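433aa long hypothetical phosphoribosylglycinamide formyl transferase (Pyrococcus horikoshii, PDB 2DWC) is an ATP-grasp protein of the PurT family that binds ADP and pairs a Rossmann-like N-terminal domain with an ATP-grasp domain. Local coordinates at residues L366-A371 and K401-M406; Y242-Q247 and A344-K349; Q20-L25 and A85-I90. One frame throughout, in Å; residues are numbered along the deposited sequence.

Contact 1 of 3, residues L366-A371 and K401-M406; sequences LSVPNA and KRKAEM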
loop_
_atom_site.group_PDB
_atom_site.type_symbol
_atom_site.label_atom_id
_atom_site.label_comp_id
_atom_site.label_asym_id
_atom_site.label_seq_id
_atom_site.Cartn_x
_atom_site.Cartn_y
_atom_site.Cartn_z
ATOM N N LEU B 366 -0.740 -18.519 -3.549
ATOM C CA LEU B 366 -1.124 -17.637 -2.442
ATOM C C LEU B 366 -1.272 -18.354 -1.101
ATOM O O LEU B 366 -1.720 -17.773 -0.120
ATOM C CB LEU B 366 -2.393 -16.826 -2.806
ATOM C CG LEU B 366 -2.201 -15.982 -4.089
ATOM C CD1 LEU B 366 -3.435 -15.056 -4.245
ATOM C CD2 LEU B 366 -0.942 -15.099 -4.017
ATOM N N SER B 367 -0.904 -19.635 -1.073
ATOM C CA SER B 367 -0.939 -20.413 0.179
ATOM C C SER B 367 0.478 -20.431 0.791
ATOM O O SER B 367 0.685 -20.866 1.935
ATOM C CB SER B 367 -1.422 -21.857 -0.102
ATOM O OG SER B 367 -2.830 -21.930 -0.260
ATOM N N VAL B 368 1.458 -19.975 0.025
ATOM C CA VAL B 368 2.852 -19.896 0.509
ATOM C C VAL B 368 2.963 -18.790 1.559
ATOM O O VAL B 368 2.654 -17.596 1.301
ATOM C CB VAL B 368 3.815 -19.616 -0.667
ATOM C CG1 VAL B 368 5.274 -19.453 -0.152
ATOM C CG2 VAL B 368 3.697 -20.745 -1.712
ATOM N N PRO B 369 3.402 -19.133 2.771
ATOM C CA PRO B 369 3.517 -18.102 3.815
ATOM C C PRO B 369 4.649 -17.110 3.577
ATOM O O PRO B 369 5.667 -17.437 2.921
ATOM C CB PRO B 369 3.720 -18.918 5.110
ATOM C CG PRO B 369 4.370 -20.161 4.631
ATOM C CD PRO B 369 3.671 -20.488 3.314
ATOM N N ASN B 370 4.436 -15.893 4.082
ATOM C CA ASN B 370 5.423 -14.811 3.989
ATOM C C ASN B 370 5.722 -14.417 2.550
ATOM O O ASN B 370 6.864 -14.144 2.193
ATOM C CB ASN B 370 6.744 -15.217 4.663
ATOM C CG ASN B 370 6.549 -15.641 6.123
ATOM O OD1 ASN B 370 5.644 -15.175 6.801
ATOM N ND2 ASN B 370 7.428 -16.512 6.614
ATOM N N ALA B 371 4.698 -14.459 1.708
ATOM C CA ALA B 371 4.856 -14.008 0.335
ATOM C C ALA B 371 3.490 -13.564 -0.154
ATOM O O ALA B 371 2.463 -13.830 0.471
ATOM C CB ALA B 371 5.336 -15.133 -0.536
ATOM N N LYS B 401 14.662 -14.971 -1.419
ATOM C CA LYS B 401 14.950 -15.078 -2.859
ATOM C C LYS B 401 14.359 -16.359 -3.447
ATOM O O LYS B 401 13.680 -16.339 -4.488
ATOM C CB LYS B 401 16.475 -15.086 -3.136
ATOM C CG LYS B 401 17.199 -13.814 -2.783
ATOM C CD LYS B 401 18.706 -14.004 -2.823
ATOM C CE LYS B 401 19.212 -14.359 -4.234
ATOM N NZ LYS B 401 20.707 -14.524 -4.222
ATOM N N ARG B 402 14.611 -17.496 -2.788
ATOM C CA ARG B 402 14.091 -18.755 -3.311
ATOM C C ARG B 402 12.581 -18.786 -3.251
ATOM O O ARG B 402 11.933 -19.296 -4.165
ATOM C CB ARG B 402 14.668 -19.963 -2.542
ATOM C CG ARG B 402 16.070 -20.369 -3.000
ATOM C CD ARG B 402 16.542 -21.678 -2.302
ATOM N NE ARG B 402 16.467 -21.587 -0.836
ATOM C CZ ARG B 402 17.464 -21.198 -0.039
ATOM N NH1 ARG B 402 18.652 -20.864 -0.542
ATOM N NH2 ARG B 402 17.264 -21.123 1.268
ATOM N N LYS B 403 12.001 -18.231 -2.193
ATOM C CA LYS B 403 10.552 -18.237 -2.091
ATOM C C LYS B 403 9.831 -17.373 -3.145
ATOM O O LYS B 403 8.803 -17.814 -3.707
ATOM C CB LYS B 403 10.154 -17.794 -0.714
ATOM C CG LYS B 403 8.690 -17.829 -0.458
ATOM C CD LYS B 403 8.449 -17.607 1.017
ATOM C CE LYS B 403 8.653 -18.900 1.809
ATOM N NZ LYS B 403 8.179 -18.748 3.210
ATOM N N ALA B 404 10.347 -16.166 -3.396
ATOM C CA ALA B 404 9.750 -15.300 -4.423
ATOM C C ALA B 404 9.813 -16.023 -5.764
ATOM O O ALA B 404 8.870 -16.011 -6.543
ATOM C CB ALA B 404 10.503 -13.935 -4.512
ATOM N N GLU B 405 10.953 -16.645 -6.055
ATOM C CA GLU B 405 11.061 -17.402 -7.301
ATOM C C GLU B 405 10.043 -18.535 -7.381
ATOM O O GLU B 405 9.386 -18.738 -8.425
ATOM C CB GLU B 405 12.468 -17.986 -7.446
ATOM C CG GLU B 405 12.677 -18.730 -8.736
ATOM C CD GLU B 405 14.080 -19.311 -8.808
ATOM O OE1 GLU B 405 14.613 -19.715 -7.749
ATOM O OE2 GLU B 405 14.641 -19.370 -9.920
ATOM N N MET B 406 9.894 -19.302 -6.291
ATOM C CA MET B 406 8.951 -20.397 -6.287
ATOM C C MET B 406 7.514 -19.913 -6.498
ATOM O O MET B 406 6.773 -20.514 -7.261
ATOM C CB MET B 406 9.077 -21.183 -4.971
ATOM C CG MET B 406 7.963 -22.178 -4.757
ATOM S SD MET B 406 8.164 -23.111 -3.214
ATOM C CE MET B 406 7.517 -21.935 -1.920
HETATM O O HOH W 1 9.808 -16.682 4.520
#
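Val368 and Lys403 meet where the irregular segment 366-371 passes one flank of helix 401-406, the backbones staying 6.9 Å apart even at their nearest CA atoms, those of Ala371 and Ala404, so that side chains rather than main-chain pairing bridge the gap. With CG anti to the backbone N, the chain of Lys403 leaves the helix toward the loop, and the bend at chi3 (-81°) carries the ammonium to the carbonyl of Pro369. Lys403 NZ donates to Pro369 O at 2.8 Å, coming from well above the carbonyl plane rather than along a lone pair. A long, flexible side chain suits this place, because its methylenes serve as apolar surface while its end serves a main-chain acceptor. Val368 slides past those methylenes in the opposite direction, its CG1 meeting Lys403 CG at 3.8 Å. The same methyl group of Val368 touches Met406 CE, also at 3.8 Å, one helical turn further on; the bend of Met406 at its last torsion (chi3 81°) swings the terminal methyl back over the valine. The branched valine thus fills the groove between two residues spaced i and i+3. A water gives the ammonium a second acceptor, 2.9 Å from Lys403 NZ, and takes a longer bond from Asn370 ND2 at 3.2 Å. Asn370 has positive phi (62°), a left-handed conformation that asparagine tolerates better than most residues, and here it leads the chain into strand 371-375. The loop also meets the second subunit: Ser367 OG bonds to Glu221 of that subunit and Pro369 packs on its Pro327. What results is helix-to-loop packing in the PurT C-terminal region, where helix 397-409 flanks the loop that leads into strand 371-375 beside the subunit interface.

Contact 2 of 3, residues Y242-Q247 and A344-K349; sequences YHASWQ and ATHVIK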
loop_
_atom_site.group_PDB
_atom_site.type_symbol
_atom_site.label_atom_id
_atom_site.label_comp_id
_atom_site.label_asym_id
_atom_site.label_seq_id
_atom_site.Cartn_x
_atom_site.Cartn_y
_atom_site.Cartn_z
ATOM N N TYR B 242 15.483 -7.203 -15.654
ATOM C CA TYR B 242 15.730 -7.766 -14.345
ATOM C C TYR B 242 14.689 -8.876 -14.162
ATOM O O TYR B 242 13.580 -8.844 -14.730
ATOM C CB TYR B 242 15.692 -6.662 -13.262
ATOM C CG TYR B 242 14.528 -6.727 -12.300
ATOM C CD1 TYR B 242 14.619 -7.435 -11.094
ATOM C CD2 TYR B 242 13.321 -6.116 -12.618
ATOM C CE1 TYR B 242 13.525 -7.523 -10.236
ATOM C CE2 TYR B 242 12.227 -6.215 -11.775
ATOM C CZ TYR B 242 12.335 -6.916 -10.586
ATOM O OH TYR B 242 11.242 -7.032 -9.772
ATOM N N HIS B 243 15.089 -9.895 -13.425
ATOM C CA HIS B 243 14.248 -11.054 -13.204
ATOM C C HIS B 243 13.941 -11.204 -11.723
ATOM O O HIS B 243 12.869 -11.667 -11.360
ATOM C CB HIS B 243 14.979 -12.317 -13.705
ATOM C CG HIS B 243 14.102 -13.245 -14.491
ATOM N ND1 HIS B 243 13.980 -14.590 -14.200
ATOM C CD2 HIS B 243 13.258 -13.009 -15.528
ATOM C CE1 HIS B 243 13.095 -15.139 -15.016
ATOM N NE2 HIS B 243 12.642 -14.201 -15.831
ATOM N N ALA B 244 14.902 -10.842 -10.874
ATOM C CA ALA B 244 14.746 -10.966 -9.417
ATOM C C ALA B 244 15.612 -9.930 -8.720
ATOM O O ALA B 244 16.651 -9.553 -9.264
ATOM C CB ALA B 244 15.194 -12.381 -8.949
ATOM N N SER B 245 15.198 -9.468 -7.542
ATOM C CA SER B 245 16.003 -8.519 -6.764
ATOM C C SER B 245 15.792 -8.829 -5.304
ATOM O O SER B 245 14.840 -9.544 -4.931
ATOM C CB SER B 245 15.610 -7.060 -7.051
ATOM O OG SER B 245 14.250 -6.854 -6.660
ATOM N N TRP B 246 16.672 -8.319 -4.440
ATOM C CA TRP B 246 16.506 -8.652 -3.045
ATOM C C TRP B 246 17.232 -7.630 -2.221
ATOM O O TRP B 246 18.113 -6.929 -2.725
ATOM C CB TRP B 246 17.084 -10.078 -2.739
ATOM C CG TRP B 246 18.542 -10.267 -3.202
ATOM C CD1 TRP B 246 19.701 -10.004 -2.489
ATOM C CD2 TRP B 246 18.950 -10.686 -4.498
ATOM N NE1 TRP B 246 20.814 -10.238 -3.307
ATOM C CE2 TRP B 246 20.364 -10.655 -4.537
ATOM C CE3 TRP B 246 18.252 -11.097 -5.649
ATOM C CZ2 TRP B 246 21.091 -11.016 -5.688
ATOM C CZ3 TRP B 246 18.972 -11.460 -6.789
ATOM C CH2 TRP B 246 20.387 -11.414 -6.797
ATOM N N GLN B 247 16.865 -7.549 -0.945
ATOM C CA GLN B 247 17.531 -6.592 -0.045
ATOM C C GLN B 247 17.674 -7.296 1.292
ATOM O O GLN B 247 16.744 -7.923 1.753
ATOM C CB GLN B 247 16.676 -5.331 0.148
ATOM C CG GLN B 247 17.436 -4.147 0.794
ATOM C CD GLN B 247 16.528 -2.945 1.053
ATOM O OE1 GLN B 247 15.412 -3.110 1.575
ATOM N NE2 GLN B 247 17.010 -1.733 0.738
ATOM N N ALA B 344 12.617 -10.211 -1.125
ATOM C CA ALA B 344 13.022 -10.405 -2.504
ATOM C C ALA B 344 11.809 -10.361 -3.398
ATOM O O ALA B 344 10.676 -10.527 -2.930
ATOM C CB ALA B 344 13.679 -11.805 -2.658
ATOM N N THR B 345 12.058 -10.180 -4.689
ATOM C CA THR B 345 10.994 -10.189 -5.697
ATOM C C THR B 345 11.407 -11.103 -6.834
ATOM O O THR B 345 12.589 -11.421 -6.999
ATOM C CB THR B 345 10.760 -8.811 -6.354
ATOM O OG1 THR B 345 11.885 -8.492 -7.195
ATOM C CG2 THR B 345 10.550 -7.731 -5.315
ATOM N N HIS B 346 10.426 -11.577 -7.593
ATOM C CA HIS B 346 10.698 -12.314 -8.807
ATOM C C HIS B 346 9.595 -11.874 -9.785
ATOM O O HIS B 346 8.412 -11.822 -9.418
ATOM C CB HIS B 346 10.658 -13.828 -8.590
ATOM C CG HIS B 346 11.237 -14.587 -9.743
ATOM N ND1 HIS B 346 10.597 -14.686 -10.964
ATOM C CD2 HIS B 346 12.445 -15.192 -9.898
ATOM C CE1 HIS B 346 11.386 -15.313 -11.823
ATOM N NE2 HIS B 346 12.512 -15.626 -11.204
ATOM N N VAL B 347 9.982 -11.509 -11.001
ATOM C CA VAL B 347 8.987 -11.062 -11.977
ATOM C C VAL B 347 8.049 -12.152 -12.452
ATOM O O VAL B 347 8.340 -13.349 -12.340
ATOM C CB VAL B 347 9.689 -10.436 -13.226
ATOM C CG1 VAL B 347 10.628 -9.320 -12.766
ATOM C CG2 VAL B 347 10.472 -11.516 -14.005
ATOM N N ILE B 348 6.881 -11.709 -12.932
ATOM C CA ILE B 348 5.869 -12.586 -13.526
ATOM C C ILE B 348 5.761 -11.975 -14.920
ATOM O O ILE B 348 5.216 -10.870 -15.101
ATOM C CB ILE B 348 4.528 -12.496 -12.775
ATOM C CG1 ILE B 348 4.709 -13.041 -11.328
ATOM C CG2 ILE B 348 3.492 -13.325 -13.508
ATOM C CD1 ILE B 348 3.488 -12.774 -10.425
ATOM N N LYS B 349 6.333 -12.670 -15.906
ATOM C CA LYS B 349 6.368 -12.138 -17.277
ATOM C C LYS B 349 5.530 -12.931 -18.242
ATOM O O LYS B 349 5.431 -14.146 -18.120
ATOM C CB LYS B 349 7.803 -12.105 -17.815
ATOM C CG LYS B 349 8.805 -11.413 -16.920
ATOM C CD LYS B 349 9.994 -10.896 -17.726
ATOM C CE LYS B 349 10.494 -11.947 -18.716
ATOM N NZ LYS B 349 11.430 -11.329 -19.704
#
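The Tyr242 ring carries Val347 CG1 over one face, 4.0 Å from the ring centroid in a CH-pi contact, while Thr345 OG1 lies at its edge, near the plane. Tyr242 OH and Thr345 OG1 share a hydrogen bond of 3.0 Å. The edge of the His346 ring is turned toward the face of His243 in an offset edge-to-face pair, with planes at 73° and centroids 4.8 Å apart. His243 O sits over the centre of one face of the His346 ring. That ring is held by His346 ND1, which donates in the ring plane to a lone pair of Val347 O at 3.0 Å; CG anti to the backbone N (chi1 -167°) sets it beside its neighbour's carbonyl.

Along the strands, Ser245 and Thr345 form an antiparallel hydrogen-bonded pair through Thr345 N to Ser245 O, 2.9 Å, and a weak return bond, while Val347 N reaches His243 O at 2.9 Å. Small Ala344 suits the non-hydrogen-bonded pair with Trp246, where the two CB atoms meet at 3.8 Å. Ser245 OG, bonded to Thr299 O, lies 2.9 Å from Thr345 OG1. The hydroxyls of Tyr242, Thr345 and Ser245 thus have partners, as do His346 ND1 and His243 ND1, the latter bonded to Tyr236, whereas Tyr242 O is buried without one in the model; this polar seam joins the ATP-grasp and PurT C-terminal regions through one continuous sheet.

Contact 3 of 3, residues Q20-L25 and A85-I90; sequences QKILLL and AIIPEI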
loop_
_atom_site.group_PDB
_atom_site.type_symbol
_atom_site.label_atom_id
_atom_site.label_comp_id
_atom_site.label_asym_id
_atom_site.label_seq_id
_atom_site.Cartn_x
_atom_site.Cartn_y
_atom_site.Cartn_z
ATOM N N GLN B 20 -2.584 19.251 -3.365
ATOM C CA GLN B 20 -1.269 19.254 -4.008
ATOM C C GLN B 20 -1.518 18.241 -5.163
ATOM O O GLN B 20 -2.428 17.420 -5.071
ATOM C CB GLN B 20 -0.185 18.710 -3.116
ATOM C CG GLN B 20 0.470 19.875 -2.354
ATOM C CD GLN B 20 -0.511 20.422 -1.329
ATOM O OE1 GLN B 20 -1.115 19.649 -0.606
ATOM N NE2 GLN B 20 -0.703 21.741 -1.309
ATOM N N LYS B 21 -0.698 18.279 -6.212
ATOM C CA LYS B 21 -0.963 17.410 -7.374
ATOM C C LYS B 21 0.349 16.947 -8.023
ATOM O O LYS B 21 1.292 17.739 -8.180
ATOM C CB LYS B 21 -1.763 18.226 -8.424
ATOM C CG LYS B 21 -2.172 17.396 -9.674
ATOM C CD LYS B 21 -2.734 18.362 -10.747
ATOM C CE LYS B 21 -4.028 18.979 -10.244
ATOM N NZ LYS B 21 -4.592 19.938 -11.260
ATOM N N ILE B 22 0.441 15.656 -8.307
ATOM C CA ILE B 22 1.622 15.179 -9.035
ATOM C C ILE B 22 1.183 14.760 -10.423
ATOM O O ILE B 22 0.037 14.355 -10.606
ATOM C CB ILE B 22 2.286 13.971 -8.351
ATOM C CG1 ILE B 22 1.298 12.780 -8.231
ATOM C CG2 ILE B 22 2.830 14.429 -6.964
ATOM C CD1 ILE B 22 1.993 11.518 -7.631
ATOM N N LEU B 23 2.104 14.868 -11.398
ATOM C CA LEU B 23 1.823 14.504 -12.777
ATOM C C LEU B 23 2.835 13.398 -13.114
ATOM O O LEU B 23 4.043 13.653 -13.168
ATOM C CB LEU B 23 2.029 15.727 -13.710
ATOM C CG LEU B 23 1.721 15.420 -15.171
ATOM C CD1 LEU B 23 0.229 15.096 -15.373
ATOM C CD2 LEU B 23 2.126 16.639 -16.015
ATOM N N LEU B 24 2.319 12.179 -13.280
ATOM C CA LEU B 24 3.174 11.036 -13.617
ATOM C C LEU B 24 3.339 10.932 -15.140
ATOM O O LEU B 24 2.344 10.787 -15.839
ATOM C CB LEU B 24 2.523 9.732 -13.106
ATOM C CG LEU B 24 2.379 9.706 -11.572
ATOM C CD1 LEU B 24 1.614 8.444 -11.190
ATOM C CD2 LEU B 24 3.771 9.634 -10.901
ATOM N N LEU B 25 4.563 11.073 -15.661
ATOM C CA LEU B 25 4.778 10.909 -17.117
ATOM C C LEU B 25 5.276 9.476 -17.265
ATOM O O LEU B 25 6.484 9.188 -17.122
ATOM C CB LEU B 25 5.768 11.946 -17.637
ATOM C CG LEU B 25 5.262 13.390 -17.419
ATOM C CD1 LEU B 25 6.286 14.361 -18.136
ATOM C CD2 LEU B 25 3.818 13.653 -17.986
ATOM N N ALA B 85 4.655 18.677 -8.912
ATOM C CA ALA B 85 5.815 17.905 -9.354
ATOM C C ALA B 85 5.472 17.153 -10.600
ATOM O O ALA B 85 4.371 16.587 -10.690
ATOM C CB ALA B 85 6.258 16.895 -8.256
ATOM N N ILE B 86 6.402 17.172 -11.560
ATOM C CA ILE B 86 6.291 16.436 -12.846
ATOM C C ILE B 86 7.302 15.298 -12.663
ATOM O O ILE B 86 8.497 15.535 -12.510
ATOM C CB ILE B 86 6.698 17.351 -13.989
ATOM C CG1 ILE B 86 5.693 18.480 -14.049
ATOM C CG2 ILE B 86 6.761 16.540 -15.332
ATOM C CD1 ILE B 86 6.037 19.522 -15.141
ATOM N N ILE B 87 6.789 14.076 -12.646
ATOM C CA ILE B 87 7.548 12.861 -12.345
ATOM C C ILE B 87 7.691 11.941 -13.532
ATOM O O ILE B 87 6.784 11.156 -13.847
ATOM C CB ILE B 87 6.828 12.120 -11.184
ATOM C CG1 ILE B 87 6.622 13.068 -9.993
ATOM C CG2 ILE B 87 7.635 10.899 -10.756
ATOM C CD1 ILE B 87 5.889 12.467 -8.747
ATOM N N PRO B 88 8.815 12.043 -14.238
ATOM C CA PRO B 88 9.055 11.179 -15.407
ATOM C C PRO B 88 9.318 9.773 -14.901
ATOM O O PRO B 88 10.152 9.588 -14.022
ATOM C CB PRO B 88 10.305 11.780 -16.064
ATOM C CG PRO B 88 10.581 13.059 -15.383
ATOM C CD PRO B 88 9.936 12.981 -14.000
ATOM N N GLU B 89 8.612 8.774 -15.445
ATOM C CA GLU B 89 8.788 7.406 -15.002
ATOM C C GLU B 89 9.565 6.585 -16.033
ATOM O O GLU B 89 10.037 5.480 -15.746
ATOM C CB GLU B 89 7.418 6.805 -14.741
ATOM C CG GLU B 89 6.667 7.601 -13.685
ATOM C CD GLU B 89 7.169 7.270 -12.291
ATOM O OE1 GLU B 89 8.386 7.471 -11.976
ATOM O OE2 GLU B 89 6.335 6.789 -11.509
ATOM N N ILE B 90 9.731 7.159 -17.211
ATOM C CA ILE B 90 10.483 6.522 -18.277
ATOM C C ILE B 90 11.434 7.501 -18.933
ATOM O O ILE B 90 11.374 8.701 -18.683
ATOM C CB ILE B 90 9.541 5.961 -19.328
ATOM C CG1 ILE B 90 8.618 7.055 -19.871
ATOM C CG2 ILE B 90 8.723 4.877 -18.692
ATOM C CD1 ILE B 90 7.878 6.641 -21.136
#
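Leu23 bonds to both Ala85 and Ile87 at the start of the ladder of main-chain hydrogen bonds that joins two parallel strands, whose axes lie 4.7 Å apart at 19°. Leu23 N binds Ala85 O at 2.9 Å and Leu23 O receives Ile87 N at 2.8 Å. Further on, Leu25 N donates to Ile87 O at 2.9 Å, and Leu25 O accepts Glu89 N at 2.7 Å, just beyond the strand. Pro88 falls between Ile87 and Glu89, the two donors of its own segment, so its lack of an N-H costs this ladder nothing.

Apolar packing clothes both faces. On one, Ile87 CD1 lies 3.9 Å from Ile22 CB, and Leu24 runs side by side with Ile87, its CD2 4.0 Å from Ile87 CB; helices 29-40 and 313-322 cover this face. On the other, Leu25 CD1 meets Ile86 CG2, the branch anti to the isoleucine's backbone N, at 3.6 Å.

Polar side chains keep to the margins, Lys21 in a salt bridge with Glu81. With the inward-facing main-chain groups bonded between the strands, Ile22 and Leu24 bonded also to strand 44-49, and aliphatic branches on both faces, the pair can remain buried within the Rossmann-like sheet.

Overall arrangement
Along the chain the contacts follow one another: contact 3 closes first, then contact 2, then contact 1. Contact 3 belongs to the parallel sheet of the preATP-grasp domain and stands about 25 Å, centre to centre, from contact 2 on the opposite side of the chain's centre. Contacts 1 and 2 are neighbours, with centres about 12 Å apart, and they touch: helix 397-409 lies against the sheet, with Lys401 in a cation-pi contact with Trp246 and Ala404 and Glu405 packed on His346. Strand 386-393, next to strand 343-349, also underlies contact 1. The C-terminal region is therefore joined to the ATP-grasp domain by shared sheet and helix packing, whereas contact 3 lies in a separate parallel sheet, one face of which helix 313-322 also packs.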